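Local coordinates for quinone oxidoreductase 1 (Escherichia coli, PDB 1QOR), which catalyses the NADPH-dependent one-electron reduction of quinones to semiquinones, working as a homodimer of the zinc-containing alcohol dehydrogenase family, at residues A[111-115]-A[116-120]; A[38-41]-A[42-46]. All blocks are in the same frame, centred on the assembly; numbering follows the deposited sequence.

Both contacts lie where the chain turns into a helix, and both belong to the part of the subunit built on the mixed sheet. Contact 2 comes first along the chain: residues 38-46 run from strand 37-39 into helix 42-49, within the GroES-like domain. Contact 1, residues 111-120, opens helix 115-135 after the loop that follows strand 106-108. Their centres are 18 Å apart, yet they touch: A119 CB packs 3.8 Å from G39 N. Strands 65-72 and 324-326, which flank strand 37-39, also meet side chains of contact 1. K124, further along helix 115-135, binds I40 O and N41 OD1, tying that helix to the segment that grips NADPH.

Contact 1. Residues A[111-115]-A[116-120]; sequences AAISF and EQAAA
The Q117 side-chain amide takes S114 N in its carbonyl plane, on a lone pair of OE1, S114 N to Q117 OE1 being 2.8 Å at a nearly straight 168°. Elsewhere on this amide, one water donates to OE1 and a second accepts from NE2, and both waters donate to A112 O. F115 points its CB away from residues 116-120 overall, and its ring makes a cation-pi contact with R84. In return for the amide bond, S114 OG accepts from Q117 N at 3.0 Å, completing a capping box. Serine suits the N-cap because its short side chain, with OG held between the backbone N and the carbonyl carbon (chi1 84°), reaches forward to the N-H of Q117. Glutamine, extended beyond CG, is long enough to bring OE1 back to S114 N, and I113 CG2 lies 3.9 Å from Q117 CB, the two side chains crossing at about a right angle. The helical bond from A118 N to S114 O, 2.9 Å, follows. With an alanine at Q117, S114 N would probably lose its acceptor and both waters one of their anchors. Reciprocal capping thus satisfies backbone N-H groups at the start of helix 115-135, where no preceding turn supplies carbonyls.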
loop_
_atom_site.group_PDB
_atom_site.type_symbol
_atom_site.label_atom_id
_atom_site.label_comp_id
_atom_site.label_asym_id
_atom_site.label_seq_id
_atom_site.Cartn_x
_atom_site.Cartn_y
_atom_site.Cartn_z
ATOM N N ALA A 111 32.144 -22.962 1.480
ATOM C CA ALA A 111 32.561 -24.217 0.865
ATOM C C ALA A 111 31.445 -25.218 0.741
ATOM O O ALA A 111 31.356 -25.918 -0.261
ATOM C CB ALA A 111 33.698 -24.833 1.652
ATOM N N ALA A 112 30.579 -25.281 1.743
ATOM C CA ALA A 112 29.482 -26.244 1.738
ATOM C C ALA A 112 28.427 -26.012 0.670
ATOM O O ALA A 112 27.524 -26.841 0.463
ATOM C CB ALA A 112 28.820 -26.252 3.090
ATOM N N ILE A 113 28.493 -24.868 0.008
ATOM C CA ILE A 113 27.472 -24.589 -0.970
ATOM C C ILE A 113 28.033 -24.636 -2.361
ATOM O O ILE A 113 29.005 -23.950 -2.650
ATOM C CB ILE A 113 26.773 -23.255 -0.634
ATOM C CG1 ILE A 113 26.194 -23.355 0.806
ATOM C CG2 ILE A 113 25.642 -22.953 -1.676
ATOM C CD1 ILE A 113 25.533 -22.137 1.299
ATOM N N SER A 114 27.456 -25.504 -3.193
ATOM C CA SER A 114 27.897 -25.659 -4.561
ATOM C C SER A 114 27.453 -24.503 -5.480
ATOM O O SER A 114 26.457 -23.817 -5.207
ATOM C CB SER A 114 27.358 -26.957 -5.101
ATOM O OG SER A 114 26.049 -26.785 -5.567
ATOM N N PHE A 115 28.117 -24.374 -6.626
ATOM C CA PHE A 115 27.795 -23.304 -7.570
ATOM C C PHE A 115 26.397 -23.462 -8.086
ATOM O O PHE A 115 25.706 -22.461 -8.243
ATOM C CB PHE A 115 28.788 -23.237 -8.746
ATOM C CG PHE A 115 30.144 -22.757 -8.348
ATOM C CD1 PHE A 115 30.286 -21.612 -7.605
ATOM C CD2 PHE A 115 31.278 -23.448 -8.732
ATOM C CE1 PHE A 115 31.560 -21.147 -7.241
ATOM C CE2 PHE A 115 32.541 -22.998 -8.381
ATOM C CZ PHE A 115 32.683 -21.850 -7.633
ATOM N N GLU A 116 25.970 -24.709 -8.321
ATOM C CA GLU A 116 24.624 -24.980 -8.817
ATOM C C GLU A 116 23.563 -24.670 -7.756
ATOM O O GLU A 116 22.440 -24.275 -8.097
ATOM C CB GLU A 116 24.495 -26.435 -9.234
ATOM C CG GLU A 116 25.420 -26.847 -10.366
ATOM C CD GLU A 116 24.934 -28.096 -11.112
ATOM O OE1 GLU A 116 24.064 -28.829 -10.581
ATOM O OE2 GLU A 116 25.416 -28.335 -12.248
ATOM N N GLN A 117 23.911 -24.858 -6.476
ATOM C CA GLN A 117 22.972 -24.583 -5.388
ATOM C C GLN A 117 22.829 -23.098 -5.209
ATOM O O GLN A 117 21.743 -22.601 -4.906
ATOM C CB GLN A 117 23.450 -25.144 -4.053
ATOM C CG GLN A 117 23.318 -26.626 -3.913
ATOM C CD GLN A 117 23.929 -27.106 -2.606
ATOM O OE1 GLN A 117 25.079 -26.773 -2.272
ATOM N NE2 GLN A 117 23.144 -27.844 -1.829
ATOM N N ALA A 118 23.954 -22.408 -5.352
ATOM C CA ALA A 118 24.012 -20.968 -5.196
ATOM C C ALA A 118 23.216 -20.245 -6.294
ATOM O O ALA A 118 22.369 -19.400 -5.991
ATOM C CB ALA A 118 25.459 -20.518 -5.171
ATOM N N ALA A 119 23.421 -20.630 -7.550
ATOM C CA ALA A 119 22.715 -20.009 -8.668
ATOM C C ALA A 119 21.232 -20.425 -8.723
ATOM O O ALA A 119 20.431 -19.853 -9.500
ATOM C CB ALA A 119 23.408 -20.361 -9.999
ATOM N N ALA A 120 20.863 -21.465 -7.975
ATOM C CA ALA A 120 19.476 -21.900 -7.976
ATOM C C ALA A 120 18.674 -21.107 -6.909
ATOM O O ALA A 120 17.427 -21.014 -6.952
ATOM C CB ALA A 120 19.406 -23.420 -7.644
HETATM O O HOH W 1 26.683 -28.984 -1.660
HETATM O O HOH W 2 24.813 -27.390 0.906
#

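Contact 2. Residues A[38-41]-A[42-46]; sequences IGIN and FIDTY. With NDP (NADPH dihydro-nicotinamide-adenine-dinucleotide phosphate), chain D.
N41 and D44 are joined by two hydrogen bonds running in opposite directions. N41 N donates to D44 OD2 (2.9 Å, 155°), approaching from above the carboxylate plane, while D44 N returns a bond of 2.8 Å to N41 O. Aspartate suits this place: with CG beside its own backbone N (chi1 -59°), the short side chain doubles back to N41, three residues earlier. OD2 is also bonded by Y95 OH, and a water links D44 OD1 to N41 ND2. The asparagine amide can serve two opposite charges, K124 through OD1 and E64 through ND2. Within the first turn, F42 O accepts from both T45 N and T45 OG1.

The cofactor is held by polar bonds too. F42 N donates to NDP O2N of the diphosphate at 3.0 Å, and Y46 OH to NDP O2D of the nicotinamide ribose at 2.7 Å; N240 N also bonds the tyrosine hydroxyl.

Apolar contacts complete the grip. The F42 ring lies obliquely against the C5B methylene, CE2 3.7 Å from NDP C5B, and CZ reaches adenine C2A; Y46 CE1 sits in plane at the F42 ring edge. I43 CG2 rests on N41 CB at 4.0 Å.

I38 packs on L325 of strand 324-326, while I40 and T45 lie against helix 307-315, so the turn into helix 42-49 is wedged between sheet and helix.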
loop_
_atom_site.group_PDB
_atom_site.type_symbol
_atom_site.label_atom_id
_atom_site.label_comp_id
_atom_site.label_asym_id
_atom_site.label_seq_id
_atom_site.Cartn_x
_atom_site.Cartn_y
_atom_site.Cartn_z
ATOM N N ILE A 38 24.530 -20.460 -13.860
ATOM C CA ILE A 38 23.790 -19.213 -14.103
ATOM C C ILE A 38 22.301 -19.377 -13.740
ATOM O O ILE A 38 21.635 -20.286 -14.245
ATOM C CB ILE A 38 23.881 -18.842 -15.642
ATOM C CG1 ILE A 38 25.357 -18.739 -16.073
ATOM C CG2 ILE A 38 23.088 -17.533 -15.974
ATOM C CD1 ILE A 38 25.553 -18.672 -17.585
ATOM N N GLY A 39 21.776 -18.477 -12.918
ATOM C CA GLY A 39 20.384 -18.584 -12.548
ATOM C C GLY A 39 19.461 -18.051 -13.623
ATOM O O GLY A 39 19.852 -17.191 -14.430
ATOM N N ILE A 40 18.266 -18.627 -13.704
ATOM C CA ILE A 40 17.237 -18.178 -14.629
ATOM C C ILE A 40 16.171 -17.546 -13.716
ATOM O O ILE A 40 15.838 -18.083 -12.638
ATOM C CB ILE A 40 16.635 -19.349 -15.430
ATOM C CG1 ILE A 40 17.734 -19.945 -16.337
ATOM C CG2 ILE A 40 15.367 -18.887 -16.227
ATOM C CD1 ILE A 40 17.346 -21.197 -17.051
ATOM N N ASN A 41 15.647 -16.405 -14.121
ATOM C CA ASN A 41 14.672 -15.715 -13.283
ATOM C C ASN A 41 13.561 -15.194 -14.159
ATOM O O ASN A 41 13.801 -14.807 -15.330
ATOM C CB ASN A 41 15.351 -14.598 -12.493
ATOM C CG ASN A 41 16.214 -15.135 -11.371
ATOM O OD1 ASN A 41 15.708 -15.576 -10.344
ATOM N ND2 ASN A 41 17.526 -15.089 -11.545
ATOM N N PHE A 42 12.349 -15.154 -13.610
ATOM C CA PHE A 42 11.240 -14.709 -14.431
ATOM C C PHE A 42 11.448 -13.275 -14.949
ATOM O O PHE A 42 11.056 -12.973 -16.067
ATOM C CB PHE A 42 9.890 -14.889 -13.721
ATOM C CG PHE A 42 8.772 -15.246 -14.663
ATOM C CD1 PHE A 42 8.125 -14.255 -15.414
ATOM C CD2 PHE A 42 8.409 -16.569 -14.845
ATOM C CE1 PHE A 42 7.147 -14.588 -16.325
ATOM C CE2 PHE A 42 7.424 -16.932 -15.755
ATOM C CZ PHE A 42 6.790 -15.960 -16.501
ATOM N N ILE A 43 12.093 -12.404 -14.174
ATOM C CA ILE A 43 12.347 -11.046 -14.663
ATOM C C ILE A 43 13.160 -11.078 -15.994
ATOM O O ILE A 43 13.014 -10.180 -16.838
ATOM C CB ILE A 43 13.049 -10.174 -13.591
ATOM C CG1 ILE A 43 13.163 -8.709 -14.056
ATOM C CG2 ILE A 43 14.426 -10.765 -13.218
ATOM C CD1 ILE A 43 13.684 -7.757 -12.957
ATOM N N ASP A 44 13.924 -12.155 -16.229
ATOM C CA ASP A 44 14.702 -12.260 -17.468
ATOM C C ASP A 44 13.750 -12.190 -18.667
ATOM O O ASP A 44 14.097 -11.616 -19.719
ATOM C CB ASP A 44 15.516 -13.565 -17.542
ATOM C CG ASP A 44 16.501 -13.725 -16.390
ATOM O OD1 ASP A 44 16.816 -12.734 -15.691
ATOM O OD2 ASP A 44 16.974 -14.865 -16.194
ATOM N N THR A 45 12.565 -12.782 -18.526
ATOM C CA THR A 45 11.600 -12.745 -19.620
ATOM C C THR A 45 10.928 -11.328 -19.771
ATOM O O THR A 45 10.450 -10.979 -20.851
ATOM C CB THR A 45 10.466 -13.833 -19.463
ATOM O OG1 THR A 45 9.635 -13.509 -18.331
ATOM C CG2 THR A 45 11.042 -15.255 -19.307
ATOM N N TYR A 46 10.819 -10.559 -18.693
ATOM C CA TYR A 46 10.205 -9.231 -18.782
ATOM C C TYR A 46 11.133 -8.316 -19.644
ATOM O O TYR A 46 10.667 -7.493 -20.479
ATOM C CB TYR A 46 10.067 -8.595 -17.399
ATOM C CG TYR A 46 9.218 -9.341 -16.397
ATOM C CD1 TYR A 46 8.200 -10.218 -16.801
ATOM C CD2 TYR A 46 9.462 -9.198 -15.019
ATOM C CE1 TYR A 46 7.456 -10.948 -15.845
ATOM C CE2 TYR A 46 8.729 -9.913 -14.059
ATOM C CZ TYR A 46 7.732 -10.790 -14.472
ATOM O OH TYR A 46 7.056 -11.527 -13.510
HETATM P PA NDP D . 8.533 -19.353 -11.221
HETATM O O1A NDP D . 9.537 -20.444 -11.304
HETATM O O2A NDP D . 7.737 -19.215 -9.973
HETATM O O5B NDP D . 7.606 -19.361 -12.464
HETATM C C5B NDP D . 6.427 -18.604 -12.550
HETATM C C4B NDP D . 5.277 -19.454 -12.101
HETATM O O4B NDP D . 4.234 -18.496 -11.979
HETATM C C3B NDP D . 4.748 -20.504 -13.087
HETATM O O3B NDP D . 5.518 -21.729 -12.953
HETATM C C2B NDP D . 3.259 -20.525 -12.777
HETATM O O2B NDP D . 3.022 -21.542 -11.812
HETATM C C1B NDP D . 2.955 -19.069 -12.213
HETATM N N9A NDP D . 2.078 -18.456 -13.222
HETATM C C8A NDP D . 0.800 -18.101 -13.084
HETATM N N7A NDP D . 0.334 -17.621 -14.244
HETATM C C5A NDP D . 1.354 -17.699 -15.070
HETATM C C6A NDP D . 1.326 -17.337 -16.411
HETATM N N6A NDP D . 0.243 -16.856 -17.009
HETATM N N1A NDP D . 2.466 -17.515 -17.080
HETATM C C2A NDP D . 3.594 -18.016 -16.504
HETATM N N3A NDP D . 3.606 -18.365 -15.215
HETATM C C4A NDP D . 2.468 -18.216 -14.477
HETATM O O3 NDP D . 9.432 -18.047 -11.341
HETATM P PN NDP D . 10.485 -17.308 -10.423
HETATM O O1N NDP D . 10.726 -18.041 -9.128
HETATM O O2N NDP D . 11.670 -16.916 -11.276
HETATM O O5D NDP D . 9.622 -15.939 -10.116
HETATM C C5D NDP D . 8.333 -15.907 -9.518
HETATM C C4D NDP D . 7.747 -14.535 -9.578
HETATM O O4D NDP D . 8.443 -13.651 -8.670
HETATM C C3D NDP D . 7.832 -13.894 -10.958
HETATM O O3D NDP D . 6.618 -13.193 -11.248
HETATM C C2D NDP D . 9.022 -12.926 -10.777
HETATM O O2D NDP D . 8.984 -11.874 -11.709
HETATM C C1D NDP D . 8.836 -12.409 -9.380
HETATM N N1N NDP D . 10.001 -11.983 -8.557
HETATM C C2N NDP D . 9.952 -10.785 -7.889
HETATM C C3N NDP D . 11.042 -10.415 -7.120
HETATM C C7N NDP D . 11.026 -9.114 -6.328
HETATM O O7N NDP D . 11.967 -8.798 -5.609
HETATM N N7N NDP D . 9.937 -8.390 -6.480
HETATM C C4N NDP D . 12.162 -11.222 -7.007
HETATM C C5N NDP D . 12.192 -12.442 -7.693
HETATM C C6N NDP D . 11.106 -12.805 -8.471
HETATM P P2B NDP D . 1.554 -22.323 -11.730
HETATM O O1X NDP D . 1.614 -23.085 -10.465
HETATM O O2X NDP D . 0.541 -21.259 -11.714
HETATM O O3X NDP D . 1.531 -23.136 -12.961
HETATM O O HOH W 3 18.744 -13.134 -13.685
#